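PDB 4E6F: uncharacterized protein from Bacteroides ovatus, which is of unknown function but belongs to the DUF4468 family, whose domain adopts a TBP-like fold of helices packed on a curved antiparallel beta sheet. Local coordinates for residues 38-50 / 62-74. Sequence-based numbering, arbitrary orientation. Where two conformers were deposited one is given.
Sequences QAQIYDTMTKWMD and RIVFSDEAKGTIA. With EDO (1,2-ethanediol), chain F.
Tyr42 and Ile73 meet in a helix-on-hairpin packing of the TBP-like fold, where helix 38-50 runs almost parallel to strand 72-74 and at 133° to strand 62-67. A chi1 of 173° sends the Tyr42 ring away from the helix, its OH ending 3.3 Å from Ser66 CB. Its CE1 lies 3.6 Å from Ile73 CG1, and Glu68 CA sits over one ring face as a CH-pi contact, 4.0 Å from the centroid. In the conformer given, Thr46 CG2 lies over the opposite face, toward its rim. Were Tyr42 an alanine, a gap would probably open between helix and turn, leaving Glu68 CA and Ile73 CG1 without their aromatic partner.

The branched Ile73 sends CD1 to Met45 CB and, in that conformer, Thr46 CG2. The flexible selenomethionine Met49 carries SE on an extended chain to Ile63 CG1 (4.0 Å), and its bend at chi3 turns CE to Ile73 CG2 (3.8 Å); Val101 and Ile99 of strand 90-104 also touch it.

Polar links flank this packing. Water bridges Asp43 OD1, in the conformer given, to Glu68 OE2. Ile63 N donates to another that reaches Asp50 OD1 only weakly; OD1 chiefly pairs with Lys54 in a salt bridge. Glycine suits the positive phi of Gly71 in its G1 beta bulge, beside Gln38, whose extended chain carries NE2 to Ala69 O in a weak, bent hydrogen bond of 2.8 Å.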
loop_
_atom_site.group_PDB
_atom_site.type_symbol
_atom_site.label_atom_id
_atom_site.label_comp_id
_atom_site.label_asym_id
_atom_site.label_seq_id
_atom_site.Cartn_x
_atom_site.Cartn_y
_atom_site.Cartn_z
ATOM N N GLN A 38 12.256 18.477 9.187
ATOM C CA GLN A 38 12.119 17.813 7.887
ATOM C C GLN A 38 13.272 16.800 7.663
ATOM O O GLN A 38 13.019 15.667 7.205
ATOM C CB GLN A 38 12.080 18.849 6.765
ATOM C CG GLN A 38 11.938 18.206 5.387
ATOM C CD GLN A 38 11.675 19.199 4.299
ATOM O OE1 GLN A 38 10.766 20.041 4.380
ATOM N NE2 GLN A 38 12.440 19.066 3.219
ATOM N N ALA A 39 14.524 17.197 7.983
ATOM C CA ALA A 39 15.703 16.341 7.798
ATOM C C ALA A 39 15.624 15.061 8.636
ATOM O O ALA A 39 15.917 13.991 8.122
ATOM C CB ALA A 39 16.978 17.113 8.144
ATOM N N GLN A 40 15.137 15.147 9.887
ATOM C CA GLN A 40 15.006 13.950 10.728
ATOM C C GLN A 40 13.959 12.958 10.150
ATOM O O GLN A 40 14.146 11.737 10.184
ATOM C CB GLN A 40 14.574 14.369 12.153
ATOM C CG GLN A 40 15.602 15.278 12.840
ATOM C CD GLN A 40 15.103 15.642 14.222
ATOM O OE1 GLN A 40 14.274 16.531 14.383
ATOM N NE2 GLN A 40 15.567 14.953 15.248
ATOM N N ILE A 41 12.858 13.496 9.646
ATOM C CA ILE A 41 11.778 12.665 9.071
ATOM C C ILE A 41 12.280 11.996 7.787
ATOM O O ILE A 41 12.079 10.783 7.578
ATOM C CB ILE A 41 10.526 13.531 8.829
ATOM C CG1 ILE A 41 9.961 14.049 10.189
ATOM C CG2 ILE A 41 9.432 12.735 8.056
ATOM C CD1 ILE A 41 8.889 15.128 10.039
ATOM N N TYR A 42 12.956 12.804 6.936
ATOM C CA TYR A 42 13.510 12.321 5.675
ATOM C C TYR A 42 14.503 11.167 5.945
ATOM O O TYR A 42 14.460 10.154 5.241
ATOM C CB TYR A 42 14.173 13.497 4.932
ATOM C CG TYR A 42 14.921 13.080 3.687
ATOM C CD1 TYR A 42 14.271 12.974 2.458
ATOM C CD2 TYR A 42 16.292 12.843 3.724
ATOM C CE1 TYR A 42 14.967 12.594 1.304
ATOM C CE2 TYR A 42 16.992 12.459 2.580
ATOM C CZ TYR A 42 16.323 12.334 1.377
ATOM O OH TYR A 42 17.037 11.979 0.256
ATOM N N ASP A 43 15.399 11.317 6.960
ATOM C CA ASP A 43 16.365 10.262 7.257
ATOM C C ASP A 43 15.680 9.022 7.808
ATOM O O ASP A 43 16.102 7.914 7.498
ATOM C CB ASP A 43 17.456 10.753 8.210
ATOM C CG ASP A 43 18.333 11.850 7.625
ATOM O OD1 ASP A 43 18.450 11.925 6.376
ATOM O OD2 ASP A 43 18.927 12.603 8.409
ATOM N N THR A 44 14.619 9.187 8.621
ATOM C CA THR A 44 13.898 8.022 9.148
ATOM C C THR A 44 13.213 7.263 8.019
ATOM O O THR A 44 13.197 6.025 8.003
ATOM C CB THR A 44 12.857 8.477 10.194
ATOM O OG1 THR A 44 13.534 9.175 11.241
ATOM C CG2 THR A 44 12.057 7.320 10.781
HETATM N N MSE A 45 12.624 8.024 7.086
HETATM C CA MSE A 45 11.866 7.450 5.968
HETATM C C MSE A 45 12.776 6.802 4.904
HETATM O O MSE A 45 12.384 5.771 4.328
HETATM C CB MSE A 45 10.935 8.496 5.378
HETATM C CG MSE A 45 9.740 8.776 6.311
HETATM SE SE MSE A 45 8.531 7.184 6.398
HETATM C CE MSE A 45 9.194 6.312 8.052
ATOM N N THR A 46 13.992 7.361 4.662
ATOM C CA THR A 46 14.880 6.706 3.689
ATOM C C THR A 46 15.320 5.357 4.262
ATOM O O THR A 46 15.293 4.357 3.524
ATOM C CB THR A 46 16.073 7.577 3.273
ATOM O OG1 THR A 46 16.765 8.018 4.431
ATOM C CG2 THR A 46 15.677 8.754 2.404
ATOM N N LYS A 47 15.689 5.305 5.570
ATOM C CA LYS A 47 16.093 4.049 6.196
ATOM C C LYS A 47 14.923 3.067 6.197
ATOM O O LYS A 47 15.098 1.897 5.860
ATOM C CB LYS A 47 16.612 4.285 7.626
ATOM C CG LYS A 47 18.014 4.876 7.674
ATOM N N TRP A 48 13.722 3.537 6.545
ATOM C CA TRP A 48 12.563 2.647 6.554
ATOM C C TRP A 48 12.296 2.082 5.154
ATOM O O TRP A 48 12.143 0.861 4.996
ATOM C CB TRP A 48 11.300 3.353 7.074
ATOM C CG TRP A 48 10.060 2.543 6.811
ATOM C CD1 TRP A 48 9.667 1.416 7.472
ATOM C CD2 TRP A 48 9.162 2.690 5.697
ATOM N NE1 TRP A 48 8.581 0.852 6.849
ATOM C CE2 TRP A 48 8.244 1.618 5.756
ATOM C CE3 TRP A 48 9.028 3.647 4.671
ATOM C CZ2 TRP A 48 7.217 1.458 4.821
ATOM C CZ3 TRP A 48 8.011 3.485 3.733
ATOM C CH2 TRP A 48 7.139 2.387 3.797
HETATM N N MSE A 49 12.212 2.963 4.149
HETATM C CA MSE A 49 11.875 2.468 2.825
HETATM C C MSE A 49 12.957 1.536 2.285
HETATM O O MSE A 49 12.637 0.538 1.650
HETATM C CB MSE A 49 11.602 3.598 1.831
HETATM C CG MSE A 49 10.855 3.045 0.621
HETATM SE SE MSE A 49 10.729 4.290 -0.851
HETATM C CE MSE A 49 9.620 5.613 0.022
ATOM N N ASP A 50 14.234 1.861 2.561
ATOM C CA ASP A 50 15.330 1.007 2.109
ATOM C C ASP A 50 15.180 -0.405 2.689
ATOM O O ASP A 50 15.220 -1.383 1.950
ATOM C CB ASP A 50 16.677 1.621 2.517
ATOM C CG ASP A 50 17.885 0.897 1.972
ATOM O OD1 ASP A 50 17.778 0.304 0.882
ATOM O OD2 ASP A 50 18.941 0.957 2.616
ATOM N N ARG A 62 13.226 -1.384 -4.839
ATOM C CA ARG A 62 14.335 -0.505 -4.485
ATOM C C ARG A 62 13.880 0.951 -4.448
ATOM O O ARG A 62 12.866 1.319 -5.095
ATOM C CB ARG A 62 15.467 -0.642 -5.549
ATOM C CG ARG A 62 14.954 -0.395 -6.986
ATOM C CD ARG A 62 16.040 -0.522 -8.031
ATOM N NE ARG A 62 16.489 -1.910 -8.081
ATOM C CZ ARG A 62 17.658 -2.288 -8.570
ATOM N NH1 ARG A 62 18.483 -1.393 -9.100
ATOM N NH2 ARG A 62 18.008 -3.567 -8.552
ATOM N N ILE A 63 14.653 1.798 -3.740
ATOM C CA ILE A 63 14.414 3.240 -3.789
ATOM C C ILE A 63 14.910 3.701 -5.150
ATOM O O ILE A 63 16.024 3.336 -5.547
ATOM C CB ILE A 63 15.156 3.971 -2.662
ATOM C CG1 ILE A 63 14.644 3.488 -1.289
ATOM C CG2 ILE A 63 14.970 5.507 -2.811
ATOM C CD1 ILE A 63 15.306 4.171 -0.096
ATOM N N VAL A 64 14.115 4.533 -5.863
ATOM C CA VAL A 64 14.557 4.998 -7.190
ATOM C C VAL A 64 14.724 6.523 -7.273
ATOM O O VAL A 64 15.316 7.026 -8.251
ATOM C CB VAL A 64 13.590 4.523 -8.315
ATOM C CG1 VAL A 64 13.564 2.995 -8.414
ATOM C CG2 VAL A 64 12.159 5.055 -8.083
ATOM N N PHE A 65 14.221 7.255 -6.262
ATOM C CA PHE A 65 14.290 8.708 -6.274
ATOM C C PHE A 65 14.388 9.232 -4.860
ATOM O O PHE A 65 13.641 8.773 -3.975
ATOM C CB PHE A 65 12.982 9.281 -6.924
ATOM C CG PHE A 65 12.877 10.792 -6.950
ATOM C CD1 PHE A 65 12.490 11.506 -5.815
ATOM C CD2 PHE A 65 13.149 11.506 -8.114
ATOM C CE1 PHE A 65 12.418 12.908 -5.835
ATOM C CE2 PHE A 65 13.044 12.905 -8.145
ATOM C CZ PHE A 65 12.697 13.602 -6.999
ATOM N N SER A 66 15.225 10.244 -4.664
ATOM C CA SER A 66 15.216 10.964 -3.401
ATOM C C SER A 66 15.741 12.377 -3.629
ATOM O O SER A 66 16.749 12.574 -4.328
ATOM C CB SER A 66 15.983 10.216 -2.310
ATOM O OG SER A 66 17.365 10.107 -2.608
ATOM N N ASP A 67 15.012 13.365 -3.108
ATOM C CA ASP A 67 15.433 14.759 -3.168
ATOM C C ASP A 67 15.465 15.258 -1.727
ATOM O O ASP A 67 14.404 15.479 -1.112
ATOM C CB ASP A 67 14.532 15.617 -4.060
ATOM C CG ASP A 67 15.000 17.079 -4.127
ATOM O OD1 ASP A 67 15.431 17.621 -3.082
ATOM O OD2 ASP A 67 14.878 17.680 -5.185
ATOM N N GLU A 68 16.668 15.347 -1.155
ATOM C CA GLU A 68 16.844 15.705 0.254
ATOM C C GLU A 68 16.264 17.089 0.592
ATOM O O GLU A 68 15.571 17.217 1.610
ATOM C CB GLU A 68 18.342 15.634 0.628
ATOM C CG GLU A 68 18.612 15.757 2.122
ATOM C CD GLU A 68 20.026 15.433 2.572
ATOM O OE1 GLU A 68 20.830 14.944 1.746
ATOM O OE2 GLU A 68 20.320 15.650 3.769
ATOM N N ALA A 69 16.505 18.107 -0.253
ATOM C CA ALA A 69 15.998 19.457 0.062
ATOM C C ALA A 69 14.462 19.486 0.070
ATOM O O ALA A 69 13.864 20.067 0.993
ATOM C CB ALA A 69 16.546 20.478 -0.930
ATOM N N LYS A 70 13.830 18.805 -0.903
ATOM C CA LYS A 70 12.365 18.752 -1.016
ATOM C C LYS A 70 11.723 17.690 -0.143
ATOM O O LYS A 70 10.494 17.632 -0.091
ATOM C CB LYS A 70 11.932 18.520 -2.450
ATOM C CG LYS A 70 12.193 19.684 -3.352
ATOM C CD LYS A 70 11.624 19.385 -4.701
ATOM C CE LYS A 70 11.954 20.479 -5.682
ATOM N NZ LYS A 70 11.474 20.131 -7.042
ATOM N N GLY A 71 12.543 16.884 0.526
ATOM C CA GLY A 71 12.111 15.819 1.424
ATOM C C GLY A 71 11.234 14.783 0.740
ATOM O O GLY A 71 10.361 14.206 1.393
ATOM N N THR A 72 11.469 14.516 -0.574
ATOM C CA THR A 72 10.674 13.533 -1.321
ATOM C C THR A 72 11.482 12.270 -1.580
ATOM O O THR A 72 12.687 12.337 -1.867
ATOM C CB THR A 72 10.100 14.089 -2.641
ATOM O OG1 THR A 72 11.108 14.771 -3.390
ATOM C CG2 THR A 72 8.885 14.992 -2.424
ATOM N N ILE A 73 10.819 11.115 -1.450
ATOM C CA ILE A 73 11.447 9.815 -1.661
ATOM C C ILE A 73 10.479 8.954 -2.426
ATOM O O ILE A 73 9.288 8.934 -2.072
ATOM C CB ILE A 73 11.783 9.131 -0.304
ATOM C CG1 ILE A 73 12.471 10.089 0.688
ATOM C CG2 ILE A 73 12.608 7.838 -0.506
ATOM C CD1 ILE A 73 12.225 9.648 2.143
ATOM N N ALA A 74 10.954 8.215 -3.417
ATOM C CA ALA A 74 10.065 7.264 -4.071
ATOM C C ALA A 74 10.783 5.961 -4.306
ATOM O O ALA A 74 11.966 5.944 -4.660
ATOM C CB ALA A 74 9.522 7.803 -5.384
HETATM C C1 EDO F . 13.093 15.960 17.821
HETATM O O1 EDO F . 14.210 15.104 17.934
HETATM C C2 EDO F . 12.302 16.052 19.159
HETATM O O2 EDO F . 13.137 16.515 20.204
HETATM O O HOH W 1 14.842 16.761 4.047
HETATM O O HOH W 2 18.485 15.125 5.683
HETATM O O HOH W 3 17.049 0.879 -2.429
#